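Local coordinates for protein phosphoserine aminotransferase (Bacillus alcalophilus, PDB 1W23) that catalyses the reversible, pyridoxal-phosphate-dependent transfer of an amino group between phosphoserine and 2-oxoglutarate in serine biosynthesis, working as a homodimer, at residues L198-V203 against T241-M246; L19-K24 against L247-D252. All blocks are in the same frame, centred on the assembly; numbering follows the deposited sequence.

Contact 1: L198-V203 against T241-M246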
# COMPACT_ATOMS: atom_id res chain seq x y z
N LEU A 198 5.48 -12.00 6.90
CA LEU A 198 4.41 -11.50 7.72
C LEU A 198 3.06 -11.44 7.07
O LEU A 198 2.07 -11.34 7.78
CB LEU A 198 4.78 -10.15 8.27
CG LEU A 198 6.07 -10.09 9.07
CD1 LEU A 198 6.29 -8.65 9.55
CD2 LEU A 198 6.03 -11.07 10.23
N GLY A 199 2.99 -11.47 5.76
CA GLY A 199 1.63 -11.09 5.29
C GLY A 199 1.83 -10.84 3.79
O GLY A 199 2.88 -11.03 3.20
N PRO A 200 0.82 -10.33 3.23
CA PRO A 200 0.89 -9.94 1.82
C PRO A 200 1.55 -8.55 1.71
O PRO A 200 1.90 -7.86 2.58
CB PRO A 200 -0.56 -9.99 1.32
CG PRO A 200 -1.33 -9.52 2.53
CD PRO A 200 -0.63 -10.28 3.65
N SER A 201 1.81 -8.24 0.45
CA SER A 201 2.36 -6.93 0.12
C SER A 201 1.40 -5.81 0.35
O SER A 201 0.19 -6.02 0.36
CB SER A 201 2.81 -6.97 -1.36
OG SER A 201 1.66 -7.00 -2.17
N GLY A 202 1.93 -4.61 0.48
CA GLY A 202 1.17 -3.40 0.62
C GLY A 202 1.25 -2.76 1.99
O GLY A 202 0.77 -1.63 2.18
N VAL A 203 1.84 -3.45 2.98
CA VAL A 203 2.19 -2.82 4.26
C VAL A 203 3.64 -3.15 4.60
O VAL A 203 4.14 -4.24 4.27
CB VAL A 203 1.20 -3.21 5.36
CG1 VAL A 203 1.30 -4.72 5.73
CG2 VAL A 203 1.36 -2.31 6.61
N THR A 241 -5.93 -1.53 4.77
CA THR A 241 -6.66 -2.26 5.81
C THR A 241 -6.64 -3.77 5.57
O THR A 241 -6.46 -4.52 6.53
CB THR A 241 -8.11 -1.76 5.92
OG1 THR A 241 -8.71 -1.82 4.62
CG2 THR A 241 -8.22 -0.36 6.47
N PHE A 242 -6.80 -4.20 4.33
CA PHE A 242 -6.81 -5.65 4.07
C PHE A 242 -5.41 -6.23 4.31
O PHE A 242 -5.29 -7.34 4.88
CB PHE A 242 -7.33 -6.00 2.69
CG PHE A 242 -7.58 -7.50 2.54
CD1 PHE A 242 -8.64 -8.10 3.20
CD2 PHE A 242 -6.77 -8.28 1.76
CE1 PHE A 242 -8.85 -9.44 3.09
CE2 PHE A 242 -7.00 -9.65 1.64
CZ PHE A 242 -8.07 -10.24 2.30
N SER A 243 -4.37 -5.53 3.93
CA SER A 243 -3.00 -6.03 4.20
C SER A 243 -2.74 -6.13 5.70
O SER A 243 -2.10 -7.13 6.13
CB SER A 243 -1.95 -5.16 3.52
OG SER A 243 -2.06 -5.21 2.13
N ILE A 244 -3.17 -5.17 6.48
CA ILE A 244 -2.97 -5.23 7.94
C ILE A 244 -3.81 -6.33 8.55
O ILE A 244 -3.35 -7.05 9.47
CB ILE A 244 -3.22 -3.84 8.57
CG1 ILE A 244 -2.12 -2.86 8.12
CG2 ILE A 244 -3.31 -3.93 10.08
CD1 ILE A 244 -2.45 -1.39 8.28
N TYR A 245 -5.03 -6.54 8.07
CA TYR A 245 -5.86 -7.67 8.52
C TYR A 245 -5.17 -8.98 8.20
O TYR A 245 -5.11 -9.89 9.06
CB TYR A 245 -7.23 -7.54 7.79
CG TYR A 245 -7.99 -8.83 7.78
CD1 TYR A 245 -8.77 -9.25 8.86
CD2 TYR A 245 -7.96 -9.68 6.68
CE1 TYR A 245 -9.47 -10.44 8.82
CE2 TYR A 245 -8.62 -10.87 6.65
CZ TYR A 245 -9.39 -11.25 7.75
OH TYR A 245 -10.03 -12.47 7.68
N MET A 246 -4.61 -9.15 6.99
CA MET A 246 -3.92 -10.40 6.67
C MET A 246 -2.69 -10.58 7.54
O MET A 246 -2.39 -11.72 7.96
CB MET A 246 -3.56 -10.45 5.18
CG MET A 246 -4.74 -10.71 4.29
SD MET A 246 -5.58 -12.26 4.55
CE MET A 246 -4.28 -13.44 4.44

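Contact 2: L19-K24 against L247-D252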
# COMPACT_ATOMS: atom_id res chain seq x y z
N LEU A 19 -5.26 -17.72 5.16
CA LEU A 19 -6.02 -17.56 3.92
C LEU A 19 -7.40 -18.16 4.05
O LEU A 19 -8.38 -17.57 3.53
CB LEU A 19 -5.26 -18.15 2.72
CG LEU A 19 -4.07 -17.31 2.23
CD1 LEU A 19 -3.19 -18.18 1.33
CD2 LEU A 19 -4.54 -16.08 1.50
N GLU A 20 -7.54 -19.34 4.63
CA GLU A 20 -8.84 -19.96 4.81
C GLU A 20 -9.73 -19.12 5.69
O GLU A 20 -10.91 -18.97 5.41
CB GLU A 20 -8.68 -21.37 5.36
CG GLU A 20 -8.10 -22.37 4.37
CD GLU A 20 -7.58 -23.66 4.91
OE1 GLU A 20 -7.16 -23.68 6.09
OE2 GLU A 20 -7.50 -24.66 4.18
N ARG A 21 -9.17 -18.55 6.76
CA ARG A 21 -9.91 -17.62 7.63
C ARG A 21 -10.39 -16.41 6.83
O ARG A 21 -11.54 -16.02 6.90
CB ARG A 21 -8.99 -17.22 8.80
CG ARG A 21 -9.56 -16.23 9.78
CD ARG A 21 -8.55 -15.96 10.89
NE ARG A 21 -9.09 -15.06 11.89
CZ ARG A 21 -8.34 -14.58 12.89
NH1 ARG A 21 -7.03 -14.89 13.00
NH2 ARG A 21 -8.91 -13.78 13.80
N ALA A 22 -9.46 -15.83 6.06
CA ALA A 22 -9.84 -14.66 5.27
C ALA A 22 -10.94 -15.00 4.26
O ALA A 22 -11.87 -14.21 4.02
CB ALA A 22 -8.61 -14.14 4.53
N GLN A 23 -10.84 -16.15 3.60
CA GLN A 23 -11.84 -16.57 2.63
C GLN A 23 -13.23 -16.68 3.30
O GLN A 23 -14.22 -16.19 2.76
CB GLN A 23 -11.45 -17.90 2.01
CG GLN A 23 -12.41 -18.36 0.91
CD GLN A 23 -12.03 -19.71 0.37
OE1 GLN A 23 -11.73 -20.67 1.12
NE2 GLN A 23 -11.99 -19.86 -0.94
N LYS A 24 -13.28 -17.37 4.44
CA LYS A 24 -14.55 -17.64 5.08
C LYS A 24 -15.29 -16.36 5.41
O LYS A 24 -16.52 -16.31 5.25
CB LYS A 24 -14.33 -18.49 6.34
CG LYS A 24 -15.61 -18.97 7.00
CD LYS A 24 -15.21 -19.79 8.27
CE LYS A 24 -16.43 -20.38 8.98
NZ LYS A 24 -16.01 -21.47 9.96
N LEU A 247 -1.92 -9.52 7.80
CA LEU A 247 -0.81 -9.54 8.72
C LEU A 247 -1.27 -10.05 10.09
O LEU A 247 -0.63 -10.94 10.68
CB LEU A 247 -0.20 -8.14 8.81
CG LEU A 247 0.83 -7.89 9.93
CD1 LEU A 247 2.06 -8.65 9.82
CD2 LEU A 247 1.08 -6.38 10.02
N ARG A 248 -2.38 -9.52 10.62
CA ARG A 248 -2.91 -10.01 11.87
C ARG A 248 -3.13 -11.51 11.79
O ARG A 248 -2.75 -12.26 12.71
CB ARG A 248 -4.20 -9.21 12.19
CG ARG A 248 -4.77 -9.42 13.61
CD ARG A 248 -5.44 -10.78 13.89
NE ARG A 248 -6.49 -11.08 12.88
CZ ARG A 248 -7.74 -10.70 13.03
NH1 ARG A 248 -8.18 -10.07 14.11
NH2 ARG A 248 -8.61 -10.96 12.02
N ASN A 249 -3.81 -11.98 10.73
CA ASN A 249 -4.08 -13.41 10.60
C ASN A 249 -2.79 -14.22 10.57
O ASN A 249 -2.74 -15.33 11.21
CB ASN A 249 -4.89 -13.69 9.35
CG ASN A 249 -6.33 -13.26 9.41
OD1 ASN A 249 -6.78 -12.61 10.37
ND2 ASN A 249 -7.08 -13.70 8.39
N VAL A 250 -1.76 -13.79 9.89
CA VAL A 250 -0.48 -14.52 9.86
C VAL A 250 0.15 -14.54 11.23
O VAL A 250 0.65 -15.58 11.68
CB VAL A 250 0.45 -13.91 8.80
CG1 VAL A 250 1.85 -14.53 8.92
CG2 VAL A 250 -0.11 -14.13 7.41
N LEU A 251 0.13 -13.41 11.94
CA LEU A 251 0.71 -13.37 13.29
C LEU A 251 -0.04 -14.31 14.24
O LEU A 251 0.57 -14.95 15.11
CB LEU A 251 0.71 -11.94 13.84
CG LEU A 251 1.54 -10.92 13.07
CD1 LEU A 251 1.20 -9.52 13.55
CD2 LEU A 251 3.01 -11.21 13.28
N ASP A 252 -1.34 -14.41 14.12
CA ASP A 252 -2.12 -15.37 14.94
C ASP A 252 -1.62 -16.79 14.67
O ASP A 252 -1.51 -17.58 15.63
CB ASP A 252 -3.61 -15.28 14.65
CG ASP A 252 -4.43 -14.42 15.58
OD1 ASP A 252 -4.09 -14.36 16.78
OD2 ASP A 252 -5.43 -13.84 15.09
O HOH W 1 -5.28 -16.52 11.22
O HOH W 2 -7.60 -12.89 16.26

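Contact 1: L198-V203 against T241-M246
S243, P200 and V203 carry this buried contact, in which segment 198-203 packs on the first turns of helix 241-256 in this class-V aminotransferase; the segment lies in the loop just after K196, the cofactor-attachment lysine, which is not bonded to the cofactor in this structure. S243 sits at the middle of it. Its OG lies beside the backbone N and anti to the carbonyl carbon (chi1 -65°), and from there the hydroxyl donates to the carbonyl oxygen of S201, with OG 3.0 Å from O. The approach is bent, 135° at the oxygen, and the donor is tilted from the carbonyl plane. An alanine at S243 would lose the hydroxyl and is likely to leave the buried S201 carbonyl without this donor and the loop less firmly fixed to the helix. A beta carbon on G202 would run into S243 OG, and also into the preceding carbonyl oxygen. V203 stands next in line: its CG1 rests 4.0 Å from S243 CB, while CG2 reaches I244 CG1 at 3.8 Å, the two side chains crossing at about a right angle. F71 of strand 67-72 touches both V203 and I244. The S201 hydroxyl bonds to P239 O and T241 N of the second subunit, so this loop also joins the dimer interface. At the far end the P200 ring crosses the M246 chain tightly, with P200 CD only 3.3 Å from M246 CB.

Contact 2: L19-K24 against L247-D252
A salt-bridge network joins two helices of this class-V aminotransferase: R21 on helix 16-24 reaches across to R248 and D252 on helix 241-256. The axes of the short segments approach to 10.0 Å at 135° to each other, and the extended R21 chain crosses between them. CG is anti to the backbone N (chi1 178°) and the chain stays extended to NE, carrying its aliphatic part past the N249 amide, where R21 CD lies 3.7 Å from N249 ND2. At its end, R21 NH1 donates almost straight (177°) to D252 OD2 at 2.8 Å, in the guanidinium plane but on the anti side of the carboxylate. The guanidinium of R21 also lies flat on that of R248, centres 3.9 Å apart. The D252 carboxylate probably offsets much of the repulsion between these like charges. A magnesium ion lies about 4 Å from the D252 side chain. R248 is itself tied down: NE and NH2 both grip N249 OD1, each at 3.0 Å, and its NH1 bonds Q52 of helix 44-61. N249 ND2 in turn donates to A18 O, so the amide links R248 to helix 16-24. Two waters lie at the edge of the R21 guanidinium. One accepts from NH1 and donates to N249 O; the other accepts from R21 NH2 and donates to D252 OD2 at 2.6 Å.

Overall arrangement
From the N terminus, helix 16-24 is the first helix and meets its partner more than two hundred residues later. After most of the central sheet, the loop between strands 189-193 and 204-209 carries the cofactor lysine and then 198-203. Helix 241-256 then closes both loops: its first turns meet 198-203 in contact 1, and its next turns meet 19-24 in contact 2. Contact 1 is therefore nested inside the loop closed by contact 2. The two contacts lie about 10 Å apart between centres and touch directly, M246 SD against A22 CB and L198 O against V250 CB. One helix thus ties the N-terminal helix to the cofactor-side loop, with the second subunit bordering both contacts.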